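Local coordinates for protein L-ornithine N(5)-monooxygenase (Pseudomonas aeruginosa, PDB 3S5W) that uses FAD, NADPH and oxygen to hydroxylate the side-chain nitrogen of L-ornithine, the first step in making hydroxamate siderophores such as pyoverdin, at residues R193-F198 / V369-G374; D256-A261 / T337-A342; D204-H209 / Q347-A352; T76-S81 / S211-H216. All blocks are in the same frame, centred on the assembly; numbering follows the deposited sequence.

Contact 1. Residues R193-F198 / V369-G374; sequences RIPQVF and VILATG. With NAP (NADP nicotinamide-adenine-dinucleotide phosphate), chain F.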
# COMPACT_ATOMS: atom_id res chain seq x y z
N ARG A 193 1.91 -9.20 5.10
CA ARG A 193 2.70 -10.43 5.04
C ARG A 193 3.09 -10.88 6.44
O ARG A 193 3.70 -10.12 7.20
CB ARG A 193 3.97 -10.20 4.21
CG ARG A 193 4.87 -11.43 4.10
CD ARG A 193 6.23 -11.11 3.49
NE ARG A 193 6.13 -10.85 2.07
CZ ARG A 193 6.57 -9.75 1.46
NH1 ARG A 193 7.12 -8.76 2.15
NH2 ARG A 193 6.43 -9.65 0.15
N ILE A 194 2.76 -12.13 6.79
CA ILE A 194 3.03 -12.67 8.12
C ILE A 194 4.04 -13.82 7.95
O ILE A 194 3.70 -14.79 7.26
CB ILE A 194 1.72 -13.24 8.77
CG1 ILE A 194 0.59 -12.19 8.75
CG2 ILE A 194 1.97 -13.76 10.21
CD1 ILE A 194 0.90 -10.87 9.51
N PRO A 195 5.26 -13.72 8.54
CA PRO A 195 6.17 -14.89 8.45
C PRO A 195 5.49 -16.13 9.07
O PRO A 195 4.73 -16.00 10.04
CB PRO A 195 7.37 -14.49 9.29
CG PRO A 195 7.38 -12.97 9.22
CD PRO A 195 5.87 -12.64 9.34
N GLN A 196 5.77 -17.31 8.53
CA GLN A 196 5.02 -18.50 8.94
C GLN A 196 5.10 -18.76 10.44
O GLN A 196 4.10 -19.14 11.06
CB GLN A 196 5.39 -19.73 8.11
CG GLN A 196 4.39 -20.92 8.32
CD GLN A 196 4.64 -21.64 9.65
OE1 GLN A 196 5.77 -21.64 10.15
NE2 GLN A 196 3.59 -22.25 10.23
N VAL A 197 6.27 -18.55 11.02
CA VAL A 197 6.48 -18.77 12.46
C VAL A 197 5.49 -17.99 13.35
O VAL A 197 5.29 -18.36 14.51
CB VAL A 197 7.98 -18.53 12.88
CG1 VAL A 197 8.43 -17.03 12.79
CG2 VAL A 197 8.26 -19.11 14.26
N PHE A 198 4.93 -16.91 12.84
CA PHE A 198 4.00 -16.13 13.65
C PHE A 198 2.55 -16.46 13.38
O PHE A 198 1.68 -15.92 14.06
CB PHE A 198 4.23 -14.62 13.46
CG PHE A 198 5.49 -14.17 14.08
CD1 PHE A 198 5.56 -13.97 15.45
CD2 PHE A 198 6.62 -13.99 13.31
CE1 PHE A 198 6.72 -13.59 16.06
CE2 PHE A 198 7.80 -13.58 13.89
CZ PHE A 198 7.85 -13.39 15.28
N VAL A 369 5.36 -7.94 19.95
CA VAL A 369 6.14 -8.18 18.74
C VAL A 369 5.43 -7.47 17.57
O VAL A 369 4.27 -7.77 17.23
CB VAL A 369 6.35 -9.68 18.43
CG1 VAL A 369 7.15 -9.87 17.13
CG2 VAL A 369 6.98 -10.43 19.62
N ILE A 370 6.14 -6.54 16.94
CA ILE A 370 5.64 -5.84 15.78
C ILE A 370 6.24 -6.49 14.53
O ILE A 370 7.47 -6.58 14.38
CB ILE A 370 5.98 -4.32 15.84
CG1 ILE A 370 5.52 -3.72 17.19
CG2 ILE A 370 5.49 -3.56 14.57
CD1 ILE A 370 5.94 -2.23 17.40
N LEU A 371 5.37 -6.93 13.64
CA LEU A 371 5.77 -7.50 12.36
C LEU A 371 5.81 -6.39 11.30
O LEU A 371 4.79 -6.00 10.77
CB LEU A 371 4.80 -8.62 11.95
CG LEU A 371 4.61 -9.70 13.02
CD1 LEU A 371 3.57 -10.77 12.53
CD2 LEU A 371 5.92 -10.35 13.33
N ALA A 372 7.00 -5.87 11.02
CA ALA A 372 7.16 -4.81 10.02
C ALA A 372 7.66 -5.49 8.75
O ALA A 372 8.75 -5.18 8.21
CB ALA A 372 8.14 -3.74 10.55
N THR A 373 6.85 -6.42 8.26
CA THR A 373 7.30 -7.44 7.29
C THR A 373 6.66 -7.23 5.92
O THR A 373 6.77 -8.09 5.01
CB THR A 373 7.05 -8.89 7.83
OG1 THR A 373 5.75 -8.95 8.40
CG2 THR A 373 8.05 -9.23 8.95
N GLY A 374 5.98 -6.09 5.75
CA GLY A 374 5.51 -5.71 4.40
C GLY A 374 4.23 -6.42 3.97
O GLY A 374 3.46 -6.86 4.79
PA NAP F . 9.43 -4.22 2.65
O1A NAP F . 10.32 -3.26 2.00
O2A NAP F . 8.94 -5.28 1.78
O5B NAP F . 10.17 -4.70 3.97
C5B NAP F . 9.83 -5.95 4.45
C4B NAP F . 10.84 -6.20 5.55
O4B NAP F . 10.35 -7.34 6.20
C3B NAP F . 12.22 -6.54 4.96
O3B NAP F . 13.17 -6.10 5.93
C2B NAP F . 12.14 -8.07 4.93
O2B NAP F . 13.40 -8.66 5.11
C1B NAP F . 11.29 -8.39 6.18
N9A NAP F . 10.66 -9.71 6.04
C8A NAP F . 9.74 -10.09 5.08
N7A NAP F . 9.41 -11.39 5.27
C5A NAP F . 10.14 -11.84 6.31
C6A NAP F . 10.22 -13.10 6.91
N6A NAP F . 9.51 -14.12 6.45
N1A NAP F . 11.07 -13.26 7.97
C2A NAP F . 11.83 -12.23 8.46
N3A NAP F . 11.75 -10.98 7.87
C4A NAP F . 10.93 -10.80 6.80
O3 NAP F . 8.20 -3.48 3.39
PN NAP F . 8.04 -2.04 4.16
O1N NAP F . 6.65 -2.07 4.73
O2N NAP F . 9.17 -1.75 5.09
O5D NAP F . 8.07 -1.12 2.84
C5D NAP F . 8.76 0.09 2.59
C4D NAP F . 7.76 0.78 1.67
O4D NAP F . 7.72 2.18 1.73
C3D NAP F . 7.87 0.52 0.17
O3D NAP F . 7.71 -0.84 -0.15
C2D NAP F . 6.76 1.47 -0.32
O2D NAP F . 5.46 0.91 -0.46
C1D NAP F . 6.72 2.54 0.78
P2B NAP F . 14.28 -9.29 3.90
O1X NAP F . 15.25 -10.17 4.68
O2X NAP F . 14.89 -8.07 3.24
O3X NAP F . 13.36 -10.02 2.96
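Arg193 reaches across to Thr373 and Gly374 with both its backbone and its side chain. Its CB lies near the carbonyl oxygens of both residues. CG stands anti to the backbone N (chi1 180°), and this carries the chain along the Thr373 carbonyl. Arg193 CD touches both Thr373 O and the adenine, 3.7 Å from NAP N7A. The chain then bends at chi3 and turns the guanidinium back. Arg193 NH1 donates to Thr373 O at 3.0 Å, with the oxygen tilted 19° out of the guanidinium plane. NAP O2A of the pyrophosphate lies at the edge of the same group, in its plane, 3.9 Å from Arg193 NH1.

Thr373 answers with its hydroxyl. Thr373 OG1 donates to Arg193 O at 2.6 Å. Its methyl CG2 meets the Pro195 ring, and Pro195 CB approaches NAP N6A at 3.6 Å. The segment 369-374 is the end of a strand in the parallel sheet of the NADPH domain and the loop that follows it. That loop and residues 193-198 thus line the adenine side of the dinucleotide pocket.

Further from the cofactor the contact is apolar. Leu371 CD2 sits over one face of the Phe198 ring, 3.8 Å from its centroid, in a CH-pi contact. Leu371 CD1 meets Ile194 CD1 at 4.0 Å. Val369 CG1 approaches the same ring obliquely, nearest to Phe198 CE1 at 3.9 Å.

Contact 2. Residues D256-A261 / T337-A342; sequences DMILRA and TTVERA. With NAP (NADP nicotinamide-adenine-dinucleotide phosphate), chain F.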
# COMPACT_ATOMS: atom_id res chain seq x y z
N ASP A 256 14.05 -4.00 20.17
CA ASP A 256 15.04 -4.80 19.44
C ASP A 256 14.62 -4.85 17.98
O ASP A 256 13.52 -5.34 17.67
CB ASP A 256 15.10 -6.25 19.95
CG ASP A 256 15.69 -6.38 21.36
OD1 ASP A 256 15.86 -5.36 22.08
OD2 ASP A 256 16.00 -7.54 21.73
N MET A 257 15.46 -4.37 17.07
CA MET A 257 15.18 -4.56 15.65
C MET A 257 15.78 -5.91 15.31
O MET A 257 17.00 -6.12 15.44
CB MET A 257 15.82 -3.51 14.77
CG MET A 257 15.36 -2.12 15.06
SD MET A 257 15.92 -0.91 13.81
CE MET A 257 14.95 -1.39 12.38
N ILE A 258 14.91 -6.80 14.86
CA ILE A 258 15.34 -8.15 14.53
C ILE A 258 15.21 -8.34 13.03
O ILE A 258 14.11 -8.48 12.51
CB ILE A 258 14.55 -9.23 15.34
CG1 ILE A 258 14.68 -8.97 16.85
CG2 ILE A 258 15.00 -10.67 14.92
CD1 ILE A 258 13.81 -9.87 17.74
N LEU A 259 16.35 -8.37 12.33
CA LEU A 259 16.31 -8.48 10.89
C LEU A 259 17.27 -9.59 10.45
O LEU A 259 18.36 -9.75 11.04
CB LEU A 259 16.64 -7.14 10.19
CG LEU A 259 18.03 -6.50 10.42
CD1 LEU A 259 18.39 -5.60 9.25
CD2 LEU A 259 18.07 -5.70 11.73
N ARG A 260 16.83 -10.37 9.48
CA ARG A 260 17.64 -11.48 8.99
C ARG A 260 18.78 -10.97 8.08
O ARG A 260 19.80 -11.63 7.95
CB ARG A 260 16.77 -12.57 8.33
CG ARG A 260 15.94 -12.09 7.17
CD ARG A 260 15.00 -13.17 6.60
NE ARG A 260 14.25 -12.61 5.49
CZ ARG A 260 13.29 -13.24 4.82
NH1 ARG A 260 12.95 -14.47 5.16
NH2 ARG A 260 12.67 -12.64 3.81
N ALA A 261 18.60 -9.80 7.47
CA ALA A 261 19.66 -9.19 6.64
C ALA A 261 20.75 -8.57 7.52
O ALA A 261 20.59 -8.46 8.75
CB ALA A 261 19.05 -8.16 5.67
N THR A 337 19.60 -12.09 12.15
CA THR A 337 18.89 -12.84 13.17
C THR A 337 17.54 -13.29 12.62
O THR A 337 16.81 -12.50 11.98
CB THR A 337 18.71 -12.03 14.47
OG1 THR A 337 19.98 -11.72 15.04
CG2 THR A 337 17.92 -12.80 15.52
N THR A 338 17.23 -14.57 12.85
CA THR A 338 16.01 -15.19 12.36
C THR A 338 15.20 -15.69 13.53
O THR A 338 15.75 -16.31 14.43
CB THR A 338 16.34 -16.38 11.38
OG1 THR A 338 17.09 -15.87 10.27
CG2 THR A 338 15.07 -17.07 10.85
N VAL A 339 13.89 -15.42 13.52
CA VAL A 339 12.99 -16.05 14.49
C VAL A 339 12.74 -17.50 14.08
O VAL A 339 12.12 -17.77 13.07
CB VAL A 339 11.64 -15.30 14.61
CG1 VAL A 339 10.80 -15.99 15.72
CG2 VAL A 339 11.87 -13.83 14.97
N GLU A 340 13.25 -18.43 14.89
CA GLU A 340 13.08 -19.88 14.61
C GLU A 340 11.84 -20.48 15.27
O GLU A 340 11.28 -21.43 14.77
CB GLU A 340 14.31 -20.67 15.04
CG GLU A 340 15.48 -20.46 14.13
CD GLU A 340 16.54 -21.57 14.26
OE1 GLU A 340 16.47 -22.43 15.19
OE2 GLU A 340 17.42 -21.56 13.40
N ARG A 341 11.42 -19.89 16.39
CA ARG A 341 10.23 -20.33 17.12
C ARG A 341 9.63 -19.09 17.79
O ARG A 341 10.35 -18.22 18.25
CB ARG A 341 10.61 -21.40 18.18
CG ARG A 341 9.39 -21.97 18.95
CD ARG A 341 9.72 -22.90 20.15
NE ARG A 341 10.83 -22.47 21.03
CZ ARG A 341 10.77 -21.53 21.97
NH1 ARG A 341 9.66 -20.83 22.18
NH2 ARG A 341 11.85 -21.25 22.70
N ALA A 342 8.30 -19.01 17.86
CA ALA A 342 7.65 -17.94 18.63
C ALA A 342 6.53 -18.57 19.43
O ALA A 342 5.69 -19.26 18.86
CB ALA A 342 7.10 -16.86 17.69
PA NAP F . 9.43 -4.22 2.65
O1A NAP F . 10.32 -3.26 2.00
O2A NAP F . 8.94 -5.28 1.78
O5B NAP F . 10.17 -4.70 3.97
C5B NAP F . 9.83 -5.95 4.45
C4B NAP F . 10.84 -6.20 5.55
O4B NAP F . 10.35 -7.34 6.20
C3B NAP F . 12.22 -6.54 4.96
O3B NAP F . 13.17 -6.10 5.93
C2B NAP F . 12.14 -8.07 4.93
O2B NAP F . 13.40 -8.66 5.11
C1B NAP F . 11.29 -8.39 6.18
N9A NAP F . 10.66 -9.71 6.04
C8A NAP F . 9.74 -10.09 5.08
N7A NAP F . 9.41 -11.39 5.27
C5A NAP F . 10.14 -11.84 6.31
C6A NAP F . 10.22 -13.10 6.91
N6A NAP F . 9.51 -14.12 6.45
N1A NAP F . 11.07 -13.26 7.97
C2A NAP F . 11.83 -12.23 8.46
N3A NAP F . 11.75 -10.98 7.87
C4A NAP F . 10.93 -10.80 6.80
O3 NAP F . 8.20 -3.48 3.39
PN NAP F . 8.04 -2.04 4.16
O1N NAP F . 6.65 -2.07 4.73
O2N NAP F . 9.17 -1.75 5.09
O5D NAP F . 8.07 -1.12 2.84
C5D NAP F . 8.76 0.09 2.59
C4D NAP F . 7.76 0.78 1.67
O4D NAP F . 7.72 2.18 1.73
C3D NAP F . 7.87 0.52 0.17
O3D NAP F . 7.71 -0.84 -0.15
C2D NAP F . 6.76 1.47 -0.32
O2D NAP F . 5.46 0.91 -0.46
C1D NAP F . 6.72 2.54 0.78
P2B NAP F . 14.28 -9.29 3.90
O1X NAP F . 15.25 -10.17 4.68
O2X NAP F . 14.89 -8.07 3.24
O3X NAP F . 13.36 -10.02 2.96
O HOH W 1 14.21 -11.48 11.29
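Thr337 N donates to Leu259 O at 2.9 Å, in an almost straight backbone bond (179°) that joins the loop after strand 253-258 to the start of strand 337-345. The first strand belongs to the parallel sheet of the Rossmann-type NADPH domain. The second is an outer strand of the three-stranded antiparallel sheet, so the bond ties one sheet to the other. Beside it, Arg260 CA makes a CA-H...O contact with Thr337 O. Water 1 donates to Thr337 O at 2.9 Å and, weakly, to Ile258 O.

Next to this bond the side chains that meet are apolar. Ile258 CG2 touches the methyl CG2 of Thr337 at 3.7 Å and lies further from Val339 CG2. With Thr337 OG1 beside the backbone N (chi1 -63°), the methyl CG2 stands anti to that N and meets Ile258. The hydroxyl bonds instead to Cys335 O.

Arg260 touches the other segment only near its root, where CB lies by Thr337 O and Thr338 OG1. From there the chain runs extended to the cofactor. Arg260 is an NADP(+)-binding residue, and it holds the 2'-phosphate that distinguishes NADPH from NADH. The phosphorus lies in the guanidinium plane, at its edge. NAP C6A lies over one face of the guanidinium, 3.5 Å above the guanidinium plane and offset toward its rim. The phosphate is gripped by two nitrogens: Arg260 NE donates to NAP O1X at 2.8 Å, and Arg260 NH2 donates to NAP O3X at 2.8 Å, nearly straight at 175°.

Contact 3. Residues D204-H209 / Q347-A352; sequences DGRVFH and QGIELA
Arg206 and Val207 meet Ile349 where the first edge strand of the parallel sheet, 207-209, comes up against the middle strand of the antiparallel sheet, 348-355. No hydrogen bond crosses between the segments.

The polar interactions lie within 204-209 and shape the surface that Ile349 meets. Residues Asp204 to Val207 form a type I beta turn. Asp204 OD1 accepts from Arg206 N at 3.1 Å, which makes an Asx turn. The carboxylate also forms a side-on salt bridge. Arg206 NE donates to Asp204 OD1 and Arg206 NH2 to Asp204 OD2, both at 2.9 Å. Both bonds use syn lone pairs and lie close to the guanidinium plane. The bend at chi3 (-63°) folds the Arg206 chain back to reach this partner. Asp204 OD1 is held by two donors, Arg206 NE on its syn lone pair and Arg206 N on its anti lone pair. Another nitrogen, Arg206 NH1, bonds to Thr345 O just before the second segment.

The van der Waals contacts are made largely by Ile349. Val207 CG2 meets Ile349 CG1 at 3.8 Å, the two side chains crossing at about a right angle. Arg206 CB lies equally near that CG1. Ile349 CD1 rests over one face of the guanidinium, with Gly348 C over that face too. The same methyl therefore packs against the paired charges: Ile349 CD1 is 3.6 Å from Arg206 NE and 3.8 Å from Asp204 OD2.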
# COMPACT_ATOMS: atom_id res chain seq x y z
N ASP A 204 -3.44 -13.45 19.13
CA ASP A 204 -2.75 -12.98 20.32
C ASP A 204 -2.44 -11.49 20.09
O ASP A 204 -1.66 -11.13 19.19
CB ASP A 204 -1.47 -13.78 20.58
CG ASP A 204 -0.90 -13.57 21.97
OD1 ASP A 204 -0.78 -12.40 22.43
OD2 ASP A 204 -0.53 -14.57 22.62
N GLY A 205 -3.06 -10.64 20.91
CA GLY A 205 -2.96 -9.17 20.78
C GLY A 205 -1.54 -8.60 20.94
O GLY A 205 -1.28 -7.45 20.56
N ARG A 206 -0.66 -9.38 21.56
CA ARG A 206 0.77 -9.02 21.74
C ARG A 206 1.61 -9.06 20.45
O ARG A 206 2.74 -8.57 20.43
CB ARG A 206 1.40 -9.93 22.81
CG ARG A 206 0.73 -9.71 24.18
CD ARG A 206 1.18 -10.70 25.21
NE ARG A 206 0.82 -12.08 24.85
CZ ARG A 206 1.07 -13.13 25.64
NH1 ARG A 206 1.65 -12.92 26.83
NH2 ARG A 206 0.75 -14.36 25.26
N VAL A 207 1.08 -9.69 19.41
CA VAL A 207 1.75 -9.79 18.11
C VAL A 207 0.88 -9.11 17.08
O VAL A 207 -0.30 -9.44 16.95
CB VAL A 207 1.99 -11.28 17.71
CG1 VAL A 207 2.71 -11.39 16.35
CG2 VAL A 207 2.83 -11.98 18.79
N PHE A 208 1.43 -8.15 16.37
CA PHE A 208 0.64 -7.41 15.39
C PHE A 208 1.48 -6.89 14.27
O PHE A 208 2.66 -6.60 14.48
CB PHE A 208 -0.15 -6.25 16.04
CG PHE A 208 0.68 -5.30 16.87
CD1 PHE A 208 0.96 -5.56 18.21
CD2 PHE A 208 1.15 -4.12 16.32
CE1 PHE A 208 1.69 -4.67 18.98
CE2 PHE A 208 1.90 -3.22 17.09
CZ PHE A 208 2.16 -3.48 18.41
N HIS A 209 0.88 -6.78 13.10
CA HIS A 209 1.57 -6.27 11.91
C HIS A 209 1.63 -4.74 12.00
O HIS A 209 0.74 -4.09 12.60
CB HIS A 209 0.86 -6.75 10.62
CG HIS A 209 1.51 -6.30 9.35
ND1 HIS A 209 2.48 -7.04 8.69
CD2 HIS A 209 1.30 -5.21 8.59
CE1 HIS A 209 2.84 -6.41 7.59
NE2 HIS A 209 2.12 -5.30 7.50
N GLN A 347 4.31 -14.85 30.59
CA GLN A 347 5.28 -13.73 30.73
C GLN A 347 5.49 -12.87 29.47
O GLN A 347 6.12 -11.83 29.54
CB GLN A 347 6.66 -14.23 31.20
CG GLN A 347 6.73 -14.76 32.64
CD GLN A 347 6.31 -16.22 32.76
OE1 GLN A 347 5.45 -16.56 33.57
NE2 GLN A 347 6.92 -17.09 31.94
N GLY A 348 4.99 -13.32 28.32
CA GLY A 348 5.16 -12.59 27.06
C GLY A 348 5.31 -13.51 25.87
O GLY A 348 4.94 -14.69 25.94
N ILE A 349 5.81 -12.96 24.76
CA ILE A 349 6.05 -13.74 23.56
C ILE A 349 7.54 -14.14 23.57
O ILE A 349 8.43 -13.27 23.53
CB ILE A 349 5.67 -12.97 22.23
CG1 ILE A 349 4.20 -12.49 22.30
CG2 ILE A 349 5.93 -13.83 20.98
CD1 ILE A 349 3.16 -13.61 22.53
N GLU A 350 7.79 -15.45 23.63
CA GLU A 350 9.15 -15.95 23.71
C GLU A 350 9.64 -16.22 22.29
O GLU A 350 8.99 -16.93 21.53
CB GLU A 350 9.18 -17.21 24.61
CG GLU A 350 10.55 -17.82 24.73
CD GLU A 350 10.53 -19.06 25.59
OE1 GLU A 350 10.31 -18.94 26.81
OE2 GLU A 350 10.71 -20.15 25.03
N LEU A 351 10.77 -15.64 21.91
CA LEU A 351 11.29 -15.81 20.56
C LEU A 351 12.62 -16.54 20.67
O LEU A 351 13.47 -16.13 21.46
CB LEU A 351 11.55 -14.46 19.88
CG LEU A 351 10.38 -13.50 19.62
CD1 LEU A 351 10.86 -12.32 18.75
CD2 LEU A 351 9.20 -14.21 18.96
N ALA A 352 12.77 -17.60 19.89
CA ALA A 352 14.04 -18.30 19.76
C ALA A 352 14.73 -17.69 18.54
O ALA A 352 14.23 -17.78 17.41
CB ALA A 352 13.83 -19.82 19.61

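Contact 4. Residues T76-S81 / S211-H216; sequences TLVSQS and SQYLEH. With FAD (flavin-adenine dinucleotide), chain C.
The Tyr213 ring takes the methyl CG1 of Val78 obliquely, with Val78 CG1 3.5 Å from Tyr213 CE1 and the two side chains crossing at about a right angle. The other flat group, the His216 imidazole, has Gln212 O at its edge and in its plane. His216 ND1 donates to Gln212 O at 3.3 Å, from above the carbonyl plane. The His216 ring also stacks with Phe208.

The contact joins the loop 76-81 of the FAD-binding part to the start of helix 213-217, which follows the first edge strand of the NADPH domain. Gln212 is the N-cap residue of that helix. Tyr213 CG is anti to the backbone N (chi1 176°), which sends the ring toward Val78, and its hydroxyl bonds to Asp245 on helix 237-249.

Leu77 is the centre of an inverse gamma turn. Its carbonyl oxygen, Leu77 O, meets the methyl CD1 of Leu214 at 3.6 Å. Leu214 CD2 lies more loosely by Val78 CG1. Within the loop, Ser81 OG donates to Val78 O, in the carbonyl plane.

Thr76 stands between Ser211, just ahead of the helix, and the flavin. Its hydroxyl is held by His73 O and Arg126. Its methyl, Thr76 CG2, packs on Ser211 CA at 3.9 Å, while Thr76 OG1 lies 3.4 Å from the C7M methyl of the FAD isoalloxazine ring.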
# COMPACT_ATOMS: atom_id res chain seq x y z
N THR A 76 -0.58 3.65 10.50
CA THR A 76 0.89 3.80 10.35
C THR A 76 1.32 5.27 10.42
O THR A 76 2.52 5.56 10.25
CB THR A 76 1.41 3.22 9.03
OG1 THR A 76 0.96 4.01 7.89
CG2 THR A 76 1.00 1.74 8.86
N LEU A 77 0.37 6.17 10.67
CA LEU A 77 0.66 7.62 10.58
C LEU A 77 1.31 8.13 11.86
O LEU A 77 0.72 8.94 12.61
CB LEU A 77 -0.59 8.42 10.18
CG LEU A 77 -1.18 8.07 8.81
CD1 LEU A 77 -2.57 8.75 8.57
CD2 LEU A 77 -0.19 8.49 7.70
N VAL A 78 2.52 7.65 12.12
CA VAL A 78 3.25 8.07 13.32
C VAL A 78 3.85 9.44 13.06
O VAL A 78 3.93 9.91 11.90
CB VAL A 78 4.36 7.05 13.75
CG1 VAL A 78 3.73 5.69 14.05
CG2 VAL A 78 5.41 6.88 12.65
N SER A 79 4.26 10.09 14.14
CA SER A 79 4.80 11.45 14.09
C SER A 79 5.96 11.58 13.06
O SER A 79 5.96 12.51 12.26
CB SER A 79 5.20 11.88 15.51
OG SER A 79 5.94 13.07 15.46
N GLN A 80 6.91 10.64 13.08
CA GLN A 80 7.95 10.58 12.02
C GLN A 80 7.57 9.60 10.90
O GLN A 80 7.93 8.39 10.92
CB GLN A 80 9.37 10.29 12.57
CG GLN A 80 10.49 10.11 11.47
CD GLN A 80 10.71 11.38 10.63
OE1 GLN A 80 10.85 12.48 11.18
NE2 GLN A 80 10.76 11.23 9.30
N SER A 81 6.85 10.14 9.91
CA SER A 81 6.48 9.37 8.74
C SER A 81 6.40 10.33 7.56
O SER A 81 5.37 10.94 7.31
CB SER A 81 5.19 8.58 8.97
OG SER A 81 4.12 9.40 9.41
N SER A 211 0.98 -2.52 10.01
CA SER A 211 -0.23 -1.87 9.47
C SER A 211 -1.26 -1.53 10.57
O SER A 211 -2.12 -0.69 10.34
CB SER A 211 -0.89 -2.74 8.38
OG SER A 211 -1.29 -4.00 8.96
N GLN A 212 -1.17 -2.18 11.74
CA GLN A 212 -2.06 -1.89 12.88
C GLN A 212 -1.35 -1.20 14.05
O GLN A 212 -1.85 -1.19 15.18
CB GLN A 212 -2.76 -3.19 13.33
CG GLN A 212 -3.79 -3.64 12.30
CD GLN A 212 -4.99 -2.70 12.22
OE1 GLN A 212 -5.11 -1.92 11.29
NE2 GLN A 212 -5.87 -2.76 13.24
N TYR A 213 -0.20 -0.58 13.78
CA TYR A 213 0.68 -0.10 14.85
C TYR A 213 -0.04 0.80 15.87
O TYR A 213 -0.01 0.56 17.08
CB TYR A 213 1.89 0.62 14.22
CG TYR A 213 2.83 1.25 15.20
CD1 TYR A 213 2.65 2.59 15.61
CD2 TYR A 213 3.92 0.52 15.72
CE1 TYR A 213 3.53 3.18 16.54
CE2 TYR A 213 4.81 1.11 16.65
CZ TYR A 213 4.61 2.45 17.04
OH TYR A 213 5.45 3.04 17.94
N LEU A 214 -0.69 1.85 15.37
CA LEU A 214 -1.27 2.88 16.26
C LEU A 214 -2.43 2.33 17.10
O LEU A 214 -2.63 2.74 18.25
CB LEU A 214 -1.69 4.11 15.46
CG LEU A 214 -0.56 5.11 15.15
CD1 LEU A 214 -1.05 6.25 14.25
CD2 LEU A 214 0.11 5.67 16.41
N GLU A 215 -3.13 1.35 16.54
CA GLU A 215 -4.25 0.69 17.23
C GLU A 215 -3.78 -0.10 18.47
O GLU A 215 -4.45 -0.09 19.51
CB GLU A 215 -5.00 -0.23 16.25
CG GLU A 215 -6.19 -0.96 16.88
CD GLU A 215 -7.44 -0.07 16.98
OE1 GLU A 215 -7.29 1.18 17.12
OE2 GLU A 215 -8.56 -0.62 16.90
N HIS A 216 -2.62 -0.74 18.38
CA HIS A 216 -2.10 -1.55 19.48
C HIS A 216 -1.24 -0.77 20.42
O HIS A 216 -1.18 -1.11 21.60
CB HIS A 216 -1.29 -2.73 18.96
CG HIS A 216 -2.14 -3.80 18.38
ND1 HIS A 216 -2.53 -3.80 17.07
CD2 HIS A 216 -2.68 -4.91 18.95
CE1 HIS A 216 -3.30 -4.85 16.84
NE2 HIS A 216 -3.39 -5.55 17.96
PA FAD C . -4.69 1.38 -0.93
O1A FAD C . -4.14 0.28 -0.11
O2A FAD C . -4.20 2.79 -0.56
O5B FAD C . -6.32 1.39 -0.82
C5B FAD C . -7.02 0.17 -0.90
C4B FAD C . -8.40 0.49 -0.34
O4B FAD C . -9.19 -0.66 -0.52
C3B FAD C . -8.33 0.74 1.16
O3B FAD C . -8.84 2.02 1.45
C2B FAD C . -9.17 -0.38 1.78
O2B FAD C . -10.02 0.09 2.82
C1B FAD C . -10.02 -0.81 0.62
N9A FAD C . -10.41 -2.21 0.61
C8A FAD C . -9.60 -3.34 0.72
N7A FAD C . -10.39 -4.44 0.57
C5A FAD C . -11.66 -4.01 0.34
C6A FAD C . -12.85 -4.70 0.12
N6A FAD C . -12.84 -6.02 -0.14
N1A FAD C . -14.02 -3.96 -0.08
C2A FAD C . -14.03 -2.58 -0.08
N3A FAD C . -12.84 -1.89 0.15
C4A FAD C . -11.68 -2.61 0.35
N1 FAD C . 3.59 4.86 -1.97
C2 FAD C . 4.28 5.99 -2.40
O2 FAD C . 4.36 6.25 -3.59
N3 FAD C . 4.87 6.84 -1.49
C4 FAD C . 4.80 6.60 -0.14
O4 FAD C . 5.31 7.42 0.65
C4X FAD C . 4.12 5.44 0.30
N5 FAD C . 4.04 5.16 1.66
C5X FAD C . 3.39 4.02 2.09
C6 FAD C . 3.32 3.75 3.46
C7 FAD C . 2.68 2.61 3.93
C7M FAD C . 2.65 2.37 5.42
C8 FAD C . 2.12 1.72 3.01
C8M FAD C . 1.40 0.48 3.44
C9 FAD C . 2.18 1.98 1.64
C9A FAD C . 2.80 3.15 1.16
N10 FAD C . 2.87 3.42 -0.21
C10 FAD C . 3.55 4.56 -0.63
C1' FAD C . 2.32 2.50 -1.24
C2' FAD C . 0.78 2.49 -1.33
O2' FAD C . 0.47 1.19 -1.84
C3' FAD C . 0.31 3.56 -2.31
O3' FAD C . 0.76 4.88 -1.92
C4' FAD C . -1.23 3.62 -2.40
O4' FAD C . -1.78 3.67 -1.09
C5' FAD C . -1.88 2.50 -3.26
O5' FAD C . -3.21 2.90 -3.54
P FAD C . -4.41 1.85 -3.77
O1P FAD C . -5.66 2.69 -3.86
O2P FAD C . -4.03 1.01 -4.97
O3P FAD C . -4.41 0.97 -2.44

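Contacts 1, 2 and 3 lie together on one side of the chain, their centres about 10 to 13 Å apart. Strands 207-209 and 368-371 are neighbours in the parallel sheet, so contacts 1 and 3 share a backbone ladder there. Strands 337-345 and 348-355 pair in the antiparallel sheet and link contacts 2 and 3. Along the chain, contact 1 spans contacts 2 and 3, and contact 2 falls within contact 3. The segments of contact 4 alternate with those of contacts 1 and 3. Contacts 1 and 2 both reach NADP. Contact 4, about 16 Å from contact 1 between centres, joins a loop of the FAD pocket to the helix after strand 207-209, next to the parallel sheet that carries the NADP side.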